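Cruciferin (Brassica napus, PDB 3KGL) probably serves as a seed storage protein, an 11S globulin of the cupin family that holds a nutrient reserve for the seed. Local coordinates at residues 43-48 / 347-352; 328-333 / 395-400; 334-339 / 446-451; 352-357 / 389-394. All coordinates share one frame; numbering follows the deposited sequence.

Contact 1: residues 43-48 / 347-352; sequences VSFVRY and VLYVTD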
loop_
_atom_site.group_PDB
_atom_site.type_symbol
_atom_site.label_atom_id
_atom_site.label_comp_id
_atom_site.label_asym_id
_atom_site.label_seq_id
_atom_site.Cartn_x
_atom_site.Cartn_y
_atom_site.Cartn_z
ATOM N N VAL A 43 -11.360 -5.331 -6.950
ATOM C CA VAL A 43 -10.910 -6.187 -8.048
ATOM C C VAL A 43 -11.823 -6.130 -9.268
ATOM O O VAL A 43 -12.955 -5.670 -9.193
ATOM C CB VAL A 43 -10.788 -7.666 -7.620
ATOM C CG1 VAL A 43 -9.783 -7.819 -6.488
ATOM C CG2 VAL A 43 -12.153 -8.224 -7.235
ATOM N N SER A 44 -11.304 -6.601 -10.396
ATOM C CA SER A 44 -12.116 -6.867 -11.569
ATOM C C SER A 44 -12.033 -8.365 -11.844
ATOM O O SER A 44 -11.222 -9.083 -11.243
ATOM C CB SER A 44 -11.595 -6.079 -12.767
ATOM O OG SER A 44 -12.367 -6.309 -13.930
ATOM N N PHE A 45 -12.876 -8.840 -12.750
ATOM C CA PHE A 45 -12.937 -10.262 -13.062
ATOM C C PHE A 45 -13.141 -10.386 -14.570
ATOM O O PHE A 45 -13.666 -9.470 -15.196
ATOM C CB PHE A 45 -14.086 -10.902 -12.282
ATOM C CG PHE A 45 -13.977 -12.393 -12.120
ATOM C CD1 PHE A 45 -13.208 -12.940 -11.112
ATOM C CD2 PHE A 45 -14.681 -13.253 -12.953
ATOM C CE1 PHE A 45 -13.119 -14.312 -10.960
ATOM C CE2 PHE A 45 -14.593 -14.634 -12.792
ATOM C CZ PHE A 45 -13.815 -15.154 -11.801
ATOM N N VAL A 46 -12.695 -11.490 -15.160
ATOM C CA VAL A 46 -12.810 -11.682 -16.602
ATOM C C VAL A 46 -12.842 -13.157 -16.902
ATOM O O VAL A 46 -12.298 -13.955 -16.149
ATOM C CB VAL A 46 -11.627 -11.057 -17.374
ATOM C CG1 VAL A 46 -10.320 -11.601 -16.854
ATOM C CG2 VAL A 46 -11.754 -11.322 -18.870
ATOM N N ARG A 47 -13.490 -13.528 -17.998
ATOM C CA ARG A 47 -13.532 -14.920 -18.408
ATOM C C ARG A 47 -13.124 -14.978 -19.850
ATOM O O ARG A 47 -13.722 -14.316 -20.679
ATOM C CB ARG A 47 -14.937 -15.492 -18.273
ATOM C CG ARG A 47 -15.078 -16.867 -18.879
ATOM C CD ARG A 47 -16.508 -17.158 -19.302
ATOM N NE ARG A 47 -17.361 -17.472 -18.170
ATOM C CZ ARG A 47 -18.450 -16.794 -17.839
ATOM N NH1 ARG A 47 -18.848 -15.758 -18.560
ATOM N NH2 ARG A 47 -19.148 -17.167 -16.778
ATOM N N TYR A 48 -12.084 -15.746 -20.145
ATOM C CA TYR A 48 -11.746 -16.055 -21.520
ATOM C C TYR A 48 -12.578 -17.255 -21.905
ATOM O O TYR A 48 -12.565 -18.259 -21.187
ATOM C CB TYR A 48 -10.280 -16.454 -21.649
ATOM C CG TYR A 48 -9.274 -15.421 -21.208
ATOM C CD1 TYR A 48 -9.558 -14.063 -21.281
ATOM C CD2 TYR A 48 -8.020 -15.807 -20.756
ATOM C CE1 TYR A 48 -8.629 -13.117 -20.891
ATOM C CE2 TYR A 48 -7.090 -14.874 -20.369
ATOM C CZ TYR A 48 -7.392 -13.530 -20.438
ATOM O OH TYR A 48 -6.452 -12.604 -20.051
ATOM N N VAL A 347 -13.952 -13.030 -3.872
ATOM C CA VAL A 347 -14.770 -12.958 -5.071
ATOM C C VAL A 347 -15.077 -14.403 -5.472
ATOM O O VAL A 347 -14.172 -15.217 -5.641
ATOM C CB VAL A 347 -14.077 -12.122 -6.169
ATOM C CG1 VAL A 347 -14.040 -12.843 -7.516
ATOM C CG2 VAL A 347 -14.712 -10.730 -6.249
ATOM N N LEU A 348 -16.363 -14.734 -5.551
ATOM C CA LEU A 348 -16.784 -16.126 -5.666
ATOM C C LEU A 348 -17.379 -16.417 -7.027
ATOM O O LEU A 348 -18.263 -15.698 -7.508
ATOM C CB LEU A 348 -17.804 -16.461 -4.585
ATOM C CG LEU A 348 -18.387 -17.872 -4.627
ATOM C CD1 LEU A 348 -18.805 -18.301 -3.233
ATOM C CD2 LEU A 348 -19.565 -17.961 -5.574
ATOM N N TYR A 349 -16.906 -17.491 -7.640
ATOM C CA TYR A 349 -17.375 -17.863 -8.965
ATOM C C TYR A 349 -17.882 -19.296 -8.932
ATOM O O TYR A 349 -17.210 -20.190 -8.409
ATOM C CB TYR A 349 -16.246 -17.684 -9.986
ATOM C CG TYR A 349 -16.558 -18.047 -11.422
ATOM C CD1 TYR A 349 -17.143 -17.132 -12.287
ATOM C CD2 TYR A 349 -16.216 -19.298 -11.926
ATOM C CE1 TYR A 349 -17.410 -17.466 -13.617
ATOM C CE2 TYR A 349 -16.474 -19.643 -13.245
ATOM C CZ TYR A 349 -17.066 -18.725 -14.087
ATOM O OH TYR A 349 -17.308 -19.085 -15.393
ATOM N N VAL A 350 -19.085 -19.500 -9.463
ATOM C CA VAL A 350 -19.662 -20.827 -9.556
ATOM C C VAL A 350 -19.209 -21.450 -10.872
ATOM O O VAL A 350 -19.356 -20.843 -11.930
ATOM C CB VAL A 350 -21.189 -20.739 -9.518
ATOM C CG1 VAL A 350 -21.826 -22.131 -9.598
ATOM C CG2 VAL A 350 -21.612 -20.024 -8.268
ATOM N N THR A 351 -18.630 -22.645 -10.815
ATOM C CA THR A 351 -18.214 -23.319 -12.039
ATOM C C THR A 351 -19.192 -24.425 -12.397
ATOM O O THR A 351 -19.212 -24.889 -13.531
ATOM C CB THR A 351 -16.776 -23.902 -11.953
ATOM O OG1 THR A 351 -16.698 -24.900 -10.928
ATOM C CG2 THR A 351 -15.773 -22.810 -11.670
ATOM N N ASP A 352 -20.018 -24.827 -11.434
ATOM C CA ASP A 352 -20.902 -25.969 -11.623
ATOM C C ASP A 352 -22.063 -25.983 -10.641
ATOM O O ASP A 352 -21.868 -25.999 -9.424
ATOM C CB ASP A 352 -20.110 -27.268 -11.475
ATOM C CG ASP A 352 -19.128 -27.487 -12.606
ATOM O OD1 ASP A 352 -19.607 -27.607 -13.758
ATOM O OD2 ASP A 352 -17.894 -27.543 -12.343
#
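F45 brings its CE2 atom up to CD1 of Y349, 3.6 Å away, and the two side chains cross at about a right angle. The rings are tilted obliquely, their planes inclined by 31° and their centroids 5.5 Å apart. In both residues CG stands anti to the backbone N (chi1 -160° in F45, 179° in Y349), which sends each ring across the gap between the strands. That gap is wide: the strand axes come no closer than 9.7 Å and run nearly parallel, so side chains and not backbone bonds join them. The strands belong to different sheets, one in each of the two cupin domains of an 11S globulin, and the contact lies in the buried interface between those domains. At the V43 end, V347 turns CG1 to CD1 of F45 (3.7 Å) and CG2 to CG2 of V43. At the other end R47 grips the phenol side-on: NE at 3.2 Å and NH2 at 3.0 Å both donate hydrogen bonds to OH of Y349, which lies near the guanidinium plane. NH1 of the same arginine forms a salt bridge with E29, and the ring of F45 also meets W31 edge-to-face.

Contact 2: residues 328-333 / 395-400; sequences GSIRQN and FRWIEF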
loop_
_atom_site.group_PDB
_atom_site.type_symbol
_atom_site.label_atom_id
_atom_site.label_comp_id
_atom_site.label_asym_id
_atom_site.label_seq_id
_atom_site.Cartn_x
_atom_site.Cartn_y
_atom_site.Cartn_z
ATOM N N GLY A 328 -13.795 -25.450 -4.109
ATOM C CA GLY A 328 -14.651 -26.365 -3.375
ATOM C C GLY A 328 -15.676 -27.108 -4.218
ATOM O O GLY A 328 -16.291 -26.547 -5.139
ATOM N N SER A 329 -15.843 -28.389 -3.896
ATOM C CA SER A 329 -16.889 -29.238 -4.470
ATOM C C SER A 329 -17.730 -29.846 -3.364
ATOM O O SER A 329 -17.217 -30.632 -2.569
ATOM C CB SER A 329 -16.275 -30.396 -5.253
ATOM O OG SER A 329 -16.479 -30.252 -6.640
ATOM N N ILE A 330 -19.014 -29.510 -3.317
ATOM C CA ILE A 330 -19.919 -30.150 -2.362
ATOM C C ILE A 330 -21.140 -30.789 -3.029
ATOM O O ILE A 330 -21.507 -30.443 -4.145
ATOM C CB ILE A 330 -20.322 -29.193 -1.219
ATOM C CG1 ILE A 330 -21.221 -28.068 -1.716
ATOM C CG2 ILE A 330 -19.082 -28.587 -0.592
ATOM C CD1 ILE A 330 -21.233 -26.884 -0.780
ATOM N N ARG A 331 -21.755 -31.743 -2.347
ATOM C CA ARG A 331 -22.879 -32.464 -2.928
ATOM C C ARG A 331 -24.185 -31.933 -2.375
ATOM O O ARG A 331 -24.231 -31.439 -1.255
ATOM C CB ARG A 331 -22.755 -33.961 -2.653
ATOM C CG ARG A 331 -21.325 -34.482 -2.726
ATOM C CD ARG A 331 -21.307 -35.914 -3.191
ATOM N NE ARG A 331 -22.064 -36.037 -4.430
ATOM C CZ ARG A 331 -22.200 -37.172 -5.098
ATOM N NH1 ARG A 331 -21.623 -38.271 -4.637
ATOM N NH2 ARG A 331 -22.907 -37.207 -6.218
ATOM N N GLN A 332 -25.240 -32.029 -3.177
ATOM C CA GLN A 332 -26.553 -31.502 -2.819
ATOM C C GLN A 332 -26.816 -31.520 -1.316
ATOM O O GLN A 332 -26.598 -32.528 -0.640
ATOM C CB GLN A 332 -27.649 -32.270 -3.562
ATOM C CG GLN A 332 -29.071 -31.775 -3.300
ATOM C CD GLN A 332 -30.036 -32.168 -4.408
ATOM O OE1 GLN A 332 -29.950 -33.265 -4.966
ATOM N NE2 GLN A 332 -30.961 -31.268 -4.737
ATOM N N ASN A 333 -27.273 -30.382 -0.804
ATOM C CA ASN A 333 -27.665 -30.254 0.599
ATOM C C ASN A 333 -26.518 -30.174 1.602
ATOM O O ASN A 333 -26.753 -30.033 2.803
ATOM C CB ASN A 333 -28.651 -31.355 0.996
ATOM C CG ASN A 333 -30.068 -31.046 0.561
ATOM O OD1 ASN A 333 -30.518 -29.899 0.633
ATOM N ND2 ASN A 333 -30.783 -32.069 0.108
ATOM N N PHE A 395 -22.330 -28.874 -6.066
ATOM C CA PHE A 395 -21.954 -27.470 -6.172
ATOM C C PHE A 395 -20.439 -27.345 -6.242
ATOM O O PHE A 395 -19.730 -27.924 -5.425
ATOM C CB PHE A 395 -22.463 -26.717 -4.942
ATOM C CG PHE A 395 -22.247 -25.242 -5.007
ATOM C CD1 PHE A 395 -22.730 -24.505 -6.079
ATOM C CD2 PHE A 395 -21.572 -24.583 -3.996
ATOM C CE1 PHE A 395 -22.537 -23.129 -6.143
ATOM C CE2 PHE A 395 -21.378 -23.211 -4.061
ATOM C CZ PHE A 395 -21.859 -22.484 -5.142
ATOM N N ARG A 396 -19.929 -26.603 -7.218
ATOM C CA ARG A 396 -18.488 -26.382 -7.287
ATOM C C ARG A 396 -18.181 -24.952 -7.657
ATOM O O ARG A 396 -18.843 -24.357 -8.506
ATOM C CB ARG A 396 -17.833 -27.340 -8.268
ATOM C CG ARG A 396 -18.560 -28.634 -8.348
ATOM C CD ARG A 396 -17.660 -29.751 -8.750
ATOM N NE ARG A 396 -16.911 -29.476 -9.962
ATOM C CZ ARG A 396 -15.727 -30.014 -10.204
ATOM N NH1 ARG A 396 -15.082 -29.734 -11.335
ATOM N NH2 ARG A 396 -15.188 -30.824 -9.294
ATOM N N TRP A 397 -17.163 -24.403 -7.014
ATOM C CA TRP A 397 -16.916 -22.983 -7.117
ATOM C C TRP A 397 -15.457 -22.679 -6.853
ATOM O O TRP A 397 -14.712 -23.528 -6.373
ATOM C CB TRP A 397 -17.821 -22.226 -6.132
ATOM C CG TRP A 397 -17.381 -22.246 -4.666
ATOM C CD1 TRP A 397 -16.813 -21.221 -3.978
ATOM C CD2 TRP A 397 -17.501 -23.330 -3.729
ATOM N NE1 TRP A 397 -16.561 -21.590 -2.689
ATOM C CE2 TRP A 397 -16.978 -22.880 -2.507
ATOM C CE3 TRP A 397 -17.999 -24.632 -3.808
ATOM C CZ2 TRP A 397 -16.937 -23.682 -1.370
ATOM C CZ3 TRP A 397 -17.963 -25.426 -2.680
ATOM C CH2 TRP A 397 -17.436 -24.948 -1.476
ATOM N N ILE A 398 -15.056 -21.458 -7.176
ATOM C CA ILE A 398 -13.704 -21.002 -6.916
ATOM C C ILE A 398 -13.786 -19.604 -6.271
ATOM O O ILE A 398 -14.443 -18.720 -6.816
ATOM C CB ILE A 398 -12.865 -21.029 -8.239
ATOM C CG1 ILE A 398 -11.463 -21.599 -8.005
ATOM C CG2 ILE A 398 -12.840 -19.678 -8.925
ATOM C CD1 ILE A 398 -10.690 -20.981 -6.845
ATOM N N GLU A 399 -13.191 -19.433 -5.083
ATOM C CA GLU A 399 -13.043 -18.115 -4.439
ATOM C C GLU A 399 -11.638 -17.544 -4.669
ATOM O O GLU A 399 -10.649 -18.247 -4.503
ATOM C CB GLU A 399 -13.265 -18.201 -2.927
ATOM C CG GLU A 399 -14.572 -18.838 -2.468
ATOM C CD GLU A 399 -14.684 -18.922 -0.940
ATOM O OE1 GLU A 399 -14.163 -18.020 -0.240
ATOM O OE2 GLU A 399 -15.303 -19.890 -0.435
ATOM N N PHE A 400 -11.551 -16.271 -5.041
ATOM C CA PHE A 400 -10.272 -15.564 -5.096
ATOM C C PHE A 400 -10.196 -14.535 -3.974
ATOM O O PHE A 400 -10.910 -13.541 -4.001
ATOM C CB PHE A 400 -10.095 -14.836 -6.426
ATOM C CG PHE A 400 -9.910 -15.741 -7.603
ATOM C CD1 PHE A 400 -8.729 -16.437 -7.785
ATOM C CD2 PHE A 400 -10.905 -15.881 -8.545
ATOM C CE1 PHE A 400 -8.550 -17.266 -8.883
ATOM C CE2 PHE A 400 -10.730 -16.705 -9.642
ATOM C CZ PHE A 400 -9.552 -17.398 -9.809
#
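W397 lays its six-membered ring over G328, whose CA sits 3.7 Å from the ring centroid and 18° off the normal, a CH-pi contact. The indole reaches across because its CG takes the position between the backbone N and carbonyl carbon (chi1 78°). The two strands are antiparallel neighbours in a sheet of the C-terminal cupin domain, their short axes 4.6 Å apart. G328 with W397 and I330 with F395 are hydrogen-bonded pairs; in the second, N of I330 reaches O of F395 at 2.7 Å, while N of F395 returns to O of I330. Against the opposite face of the indole from G328 rests CE2 of F395, so the ring is enclosed on two sides; CG2 of I330 touches its edge at CZ3. I330 and F395 run alongside each other, with CG1 of the first 3.7 Å from CB of the second. S329 and R396 share the other face of the sheet, where NE of R396 forms a salt bridge with D352. The rotation of the indole is further fixed by NE1 of W397, which donates to OE2 of E399 at 3.1 Å, nearly straight at 176°, in the ring plane and to the anti lone pair.

Contact 3: residues 334-339 / 446-451; sequences AMVLPQ and ETTLTH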
loop_
_atom_site.group_PDB
_atom_site.type_symbol
_atom_site.label_atom_id
_atom_site.label_comp_id
_atom_site.label_asym_id
_atom_site.label_seq_id
_atom_site.Cartn_x
_atom_site.Cartn_y
_atom_site.Cartn_z
ATOM N N ALA A 334 -25.283 -30.262 1.120
ATOM C CA ALA A 334 -24.140 -29.972 1.973
ATOM C C ALA A 334 -24.066 -28.469 2.255
ATOM O O ALA A 334 -24.399 -27.635 1.400
ATOM C CB ALA A 334 -22.865 -30.457 1.340
ATOM N N MET A 335 -23.638 -28.122 3.462
ATOM C CA MET A 335 -23.567 -26.719 3.851
ATOM C C MET A 335 -22.169 -26.325 4.312
ATOM O O MET A 335 -21.494 -27.080 5.016
ATOM C CB MET A 335 -24.586 -26.414 4.948
ATOM C CG MET A 335 -24.403 -25.065 5.614
ATOM S SD MET A 335 -25.576 -24.788 6.955
ATOM C CE MET A 335 -24.918 -25.867 8.216
ATOM N N VAL A 336 -21.743 -25.140 3.889
ATOM C CA VAL A 336 -20.509 -24.550 4.362
ATOM C C VAL A 336 -20.862 -23.574 5.453
ATOM O O VAL A 336 -21.320 -22.467 5.184
ATOM C CB VAL A 336 -19.755 -23.792 3.265
ATOM C CG1 VAL A 336 -18.294 -23.624 3.679
ATOM C CG2 VAL A 336 -19.858 -24.533 1.941
ATOM N N LEU A 337 -20.652 -24.011 6.685
ATOM C CA LEU A 337 -20.898 -23.200 7.863
ATOM C C LEU A 337 -20.543 -21.729 7.683
ATOM O O LEU A 337 -19.519 -21.392 7.084
ATOM C CB LEU A 337 -20.098 -23.771 9.025
ATOM C CG LEU A 337 -20.461 -25.226 9.253
ATOM C CD1 LEU A 337 -19.650 -25.799 10.385
ATOM C CD2 LEU A 337 -21.946 -25.290 9.542
ATOM N N PRO A 338 -21.380 -20.851 8.241
ATOM C CA PRO A 338 -21.208 -19.396 8.217
ATOM C C PRO A 338 -19.795 -18.966 8.594
ATOM O O PRO A 338 -19.395 -19.092 9.749
ATOM C CB PRO A 338 -22.194 -18.922 9.282
ATOM C CG PRO A 338 -23.236 -19.973 9.319
ATOM C CD PRO A 338 -22.519 -21.256 9.083
ATOM N N GLN A 339 -19.058 -18.457 7.615
ATOM C CA GLN A 339 -17.690 -17.986 7.806
ATOM C C GLN A 339 -17.530 -16.547 7.306
ATOM O O GLN A 339 -18.343 -16.055 6.529
ATOM C CB GLN A 339 -16.715 -18.907 7.057
ATOM C CG GLN A 339 -16.875 -18.908 5.527
ATOM C CD GLN A 339 -16.271 -20.134 4.856
ATOM O OE1 GLN A 339 -15.771 -20.065 3.724
ATOM N NE2 GLN A 339 -16.322 -21.269 5.550
ATOM N N GLU A 446 -18.635 -30.602 13.477
ATOM C CA GLU A 446 -17.933 -30.403 12.209
ATOM C C GLU A 446 -17.302 -29.010 12.148
ATOM O O GLU A 446 -17.795 -28.064 12.772
ATOM C CB GLU A 446 -18.845 -30.650 10.997
ATOM C CG GLU A 446 -20.269 -30.168 11.156
ATOM C CD GLU A 446 -21.229 -31.304 11.415
ATOM O OE1 GLU A 446 -21.029 -32.394 10.825
ATOM O OE2 GLU A 446 -22.187 -31.102 12.196
ATOM N N THR A 447 -16.211 -28.890 11.397
ATOM C CA THR A 447 -15.420 -27.666 11.387
ATOM C C THR A 447 -15.896 -26.654 10.351
ATOM O O THR A 447 -16.102 -25.464 10.655
ATOM C CB THR A 447 -13.941 -27.999 11.128
ATOM O OG1 THR A 447 -13.306 -28.297 12.376
ATOM C CG2 THR A 447 -13.222 -26.834 10.462
ATOM N N THR A 448 -16.073 -27.152 9.131
ATOM C CA THR A 448 -16.365 -26.315 7.983
ATOM C C THR A 448 -17.535 -26.870 7.152
ATOM O O THR A 448 -18.515 -26.160 6.907
ATOM C CB THR A 448 -15.101 -26.153 7.109
ATOM O OG1 THR A 448 -14.227 -25.184 7.706
ATOM C CG2 THR A 448 -15.468 -25.704 5.709
ATOM N N LEU A 449 -17.427 -28.134 6.733
ATOM C CA LEU A 449 -18.477 -28.816 5.961
ATOM C C LEU A 449 -19.469 -29.566 6.848
ATOM O O LEU A 449 -19.111 -30.041 7.924
ATOM C CB LEU A 449 -17.862 -29.818 4.977
ATOM C CG LEU A 449 -17.552 -29.351 3.561
ATOM C CD1 LEU A 449 -17.348 -30.558 2.664
ATOM C CD2 LEU A 449 -18.692 -28.498 3.054
ATOM N N THR A 450 -20.711 -29.687 6.385
ATOM C CA THR A 450 -21.710 -30.488 7.091
ATOM C C THR A 450 -22.910 -30.854 6.209
ATOM O O THR A 450 -23.098 -30.284 5.134
ATOM C CB THR A 450 -22.181 -29.778 8.366
ATOM O OG1 THR A 450 -23.100 -30.624 9.066
ATOM C CG2 THR A 450 -22.849 -28.477 8.022
ATOM N N HIS A 451 -23.719 -31.810 6.660
ATOM C CA HIS A 451 -24.956 -32.152 5.951
ATOM C C HIS A 451 -26.145 -31.401 6.546
ATOM O O HIS A 451 -26.141 -31.086 7.732
ATOM C CB HIS A 451 -25.218 -33.663 5.993
ATOM C CG HIS A 451 -26.148 -34.143 4.919
ATOM N ND1 HIS A 451 -25.709 -34.517 3.666
ATOM C CD2 HIS A 451 -27.494 -34.299 4.907
ATOM C CE1 HIS A 451 -26.744 -34.887 2.930
ATOM N NE2 HIS A 451 -27.839 -34.764 3.660
#
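An antiparallel bridge adds the short C-terminal strand 449-451 to strand 334-341 of the second cupin domain's curled sheet, the axes of the paired segments 4.6 Å apart at 140°. M335 and T450 form the hydrogen-bonded pair: N of M335 donates to O of T450 at 2.8 Å and 169°, whereas the return bond from N of T450 is weak. Beyond this pair, N of L337 finds O of T448 at 3.0 Å. M335 and T450 share one face, CG2 of T450 lying beside CE of M335. L337 crosses T450 at about a right angle, with CD2 3.6 Å from CG2 of T450, and its CD1 reaches O of T447. On the other face CG2 of V336 meets CD2 of L449 at 4.3 Å. M335 also packs on A231 of the second subunit. Thus backbone bonds and apolar contacts join strand 449-451 to the sheet, while the E446 carboxylate forms a salt bridge with K233 of the second subunit.

Contact 4: residues 352-357 / 389-394; sequences DGEAHV and RATSEQ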
loop_
_atom_site.group_PDB
_atom_site.type_symbol
_atom_site.label_atom_id
_atom_site.label_comp_id
_atom_site.label_asym_id
_atom_site.label_seq_id
_atom_site.Cartn_x
_atom_site.Cartn_y
_atom_site.Cartn_z
ATOM N N ASP A 352 -20.018 -24.827 -11.434
ATOM C CA ASP A 352 -20.902 -25.969 -11.623
ATOM C C ASP A 352 -22.063 -25.983 -10.641
ATOM O O ASP A 352 -21.868 -25.999 -9.424
ATOM C CB ASP A 352 -20.110 -27.268 -11.475
ATOM C CG ASP A 352 -19.128 -27.487 -12.606
ATOM O OD1 ASP A 352 -19.607 -27.607 -13.758
ATOM O OD2 ASP A 352 -17.894 -27.543 -12.343
ATOM N N GLY A 353 -23.279 -25.989 -11.171
ATOM C CA GLY A 353 -24.443 -26.134 -10.328
ATOM C C GLY A 353 -24.889 -24.899 -9.567
ATOM O O GLY A 353 -24.617 -23.755 -9.944
ATOM N N GLU A 354 -25.588 -25.145 -8.472
ATOM C CA GLU A 354 -26.327 -24.102 -7.806
ATOM C C GLU A 354 -26.220 -24.267 -6.303
ATOM O O GLU A 354 -26.121 -25.380 -5.793
ATOM C CB GLU A 354 -27.810 -24.187 -8.192
ATOM C CG GLU A 354 -28.129 -23.969 -9.659
ATOM C CD GLU A 354 -29.375 -23.110 -9.860
ATOM O OE1 GLU A 354 -29.717 -22.800 -11.029
ATOM O OE2 GLU A 354 -30.008 -22.734 -8.845
ATOM N N ALA A 355 -26.259 -23.150 -5.591
ATOM C CA ALA A 355 -26.356 -23.189 -4.143
ATOM C C ALA A 355 -27.066 -21.953 -3.615
ATOM O O ALA A 355 -27.118 -20.910 -4.268
ATOM C CB ALA A 355 -24.988 -23.333 -3.515
ATOM N N HIS A 356 -27.630 -22.076 -2.426
ATOM C CA HIS A 356 -28.339 -20.966 -1.841
ATOM C C HIS A 356 -27.479 -20.326 -0.768
ATOM O O HIS A 356 -27.083 -20.980 0.204
ATOM C CB HIS A 356 -29.671 -21.419 -1.261
ATOM C CG HIS A 356 -30.521 -20.285 -0.792
ATOM N ND1 HIS A 356 -31.459 -19.679 -1.600
ATOM C CD2 HIS A 356 -30.544 -19.619 0.388
ATOM C CE1 HIS A 356 -32.035 -18.695 -0.932
ATOM N NE2 HIS A 356 -31.499 -18.639 0.275
ATOM N N VAL A 357 -27.173 -19.047 -0.955
ATOM C CA VAL A 357 -26.285 -18.365 -0.026
ATOM C C VAL A 357 -26.912 -17.160 0.646
ATOM O O VAL A 357 -27.772 -16.479 0.088
ATOM C CB VAL A 357 -24.897 -17.960 -0.648
ATOM C CG1 VAL A 357 -24.891 -17.993 -2.174
ATOM C CG2 VAL A 357 -24.477 -16.593 -0.150
ATOM N N ARG A 389 -25.529 -23.292 0.928
ATOM C CA ARG A 389 -25.999 -24.672 0.916
ATOM C C ARG A 389 -26.087 -25.139 -0.530
ATOM O O ARG A 389 -26.618 -24.435 -1.377
ATOM C CB ARG A 389 -27.370 -24.780 1.580
ATOM C CG ARG A 389 -27.825 -26.224 1.805
ATOM C CD ARG A 389 -29.307 -26.338 2.203
ATOM N NE ARG A 389 -30.155 -26.781 1.095
ATOM C CZ ARG A 389 -31.160 -26.075 0.584
ATOM N NH1 ARG A 389 -31.458 -24.893 1.093
ATOM N NH2 ARG A 389 -31.880 -26.556 -0.424
ATOM N N ALA A 390 -25.555 -26.317 -0.828
ATOM C CA ALA A 390 -25.571 -26.801 -2.205
ATOM C C ALA A 390 -26.987 -27.220 -2.562
ATOM O O ALA A 390 -27.730 -27.714 -1.715
ATOM C CB ALA A 390 -24.588 -27.946 -2.395
ATOM N N THR A 391 -27.355 -27.014 -3.820
ATOM C CA THR A 391 -28.746 -27.130 -4.244
ATOM C C THR A 391 -28.927 -28.037 -5.446
ATOM O O THR A 391 -29.910 -28.770 -5.540
ATOM C CB THR A 391 -29.318 -25.753 -4.596
ATOM O OG1 THR A 391 -30.204 -25.338 -3.549
ATOM C CG2 THR A 391 -30.073 -25.805 -5.935
ATOM N N SER A 392 -27.986 -27.948 -6.378
ATOM C CA SER A 392 -27.937 -28.855 -7.502
ATOM C C SER A 392 -27.278 -30.127 -7.001
ATOM O O SER A 392 -26.907 -30.219 -5.818
ATOM C CB SER A 392 -27.127 -28.245 -8.640
ATOM O OG SER A 392 -25.827 -27.884 -8.197
ATOM N N GLU A 393 -27.125 -31.104 -7.889
ATOM C CA GLU A 393 -26.556 -32.381 -7.485
ATOM C C GLU A 393 -25.202 -32.205 -6.809
ATOM O O GLU A 393 -24.994 -32.673 -5.688
ATOM C CB GLU A 393 -26.475 -33.345 -8.657
ATOM C CG GLU A 393 -27.634 -34.314 -8.702
ATOM C CD GLU A 393 -27.174 -35.716 -9.032
ATOM O OE1 GLU A 393 -27.888 -36.678 -8.671
ATOM O OE2 GLU A 393 -26.085 -35.852 -9.641
ATOM N N GLN A 394 -24.278 -31.527 -7.473
ATOM C CA GLN A 394 -23.115 -31.041 -6.743
ATOM C C GLN A 394 -22.762 -29.600 -7.090
ATOM O O GLN A 394 -22.906 -29.158 -8.233
ATOM C CB GLN A 394 -21.919 -31.978 -6.874
ATOM C CG GLN A 394 -21.015 -31.725 -8.061
ATOM C CD GLN A 394 -19.788 -32.628 -8.019
ATOM O OE1 GLN A 394 -19.349 -33.057 -6.937
ATOM N NE2 GLN A 394 -19.235 -32.931 -9.196
#
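Antiparallel pairing brings H356 and R389 together as a hydrogen-bonded pair, N of H356 to O of R389 at 2.8 Å and N of R389 to O of H356 at 2.9 Å; A355 and A390 follow as a non-hydrogen-bonded pair. Beyond them the regular pattern gives way as segment 389-394 leaves its strand. Two successive amides, N of T391 at 2.8 Å and N of S392 at 3.2 Å, converge from the same face on O of E354, the second well above its carbonyl plane. S392 completes the exchange through its side chain: chi1 of 56° places OG between its own N and carbonyl carbon, where it accepts from N of E354 at 2.8 Å. CG2 of T391 lies alongside CB of E354 at 3.6 Å. NE2 of H356 is hydrogen-bonded to D369 and ND1 to Q371; NE of R389 hydrogen-bonds N333, and NH1 forms a salt bridge with a sulfate, probably from the crystallisation liquor. Where strand 385-390 of this cupin sheet ends, then, a serine hydroxyl takes the acceptor role for N of E354, and one carbonyl satisfies two amides.

In the fold
Contact 1 is the odd one out: its centre lies about 6 Å from the centre of the chain and it joins the two cupin domains, whereas the other three pair strands inside the second. Contact 2 is also buried and shares a sheet with contact 1, since strands 346-352 and 394-401 are neighbours. Contacts 3 and 4 reach the domain's other sheet through neighbouring strands 334-341 and 385-390; contact 3 is mostly buried and meets another subunit, contact 4 lies at the surface. I330 packs on L449 and V336, linking contacts 2 and 3. Contact 1 is side-chain packing with one arginine-tyrosine grip, contacts 2 and 3 combine backbone bonds with apolar packing, and contact 4 is chiefly polar.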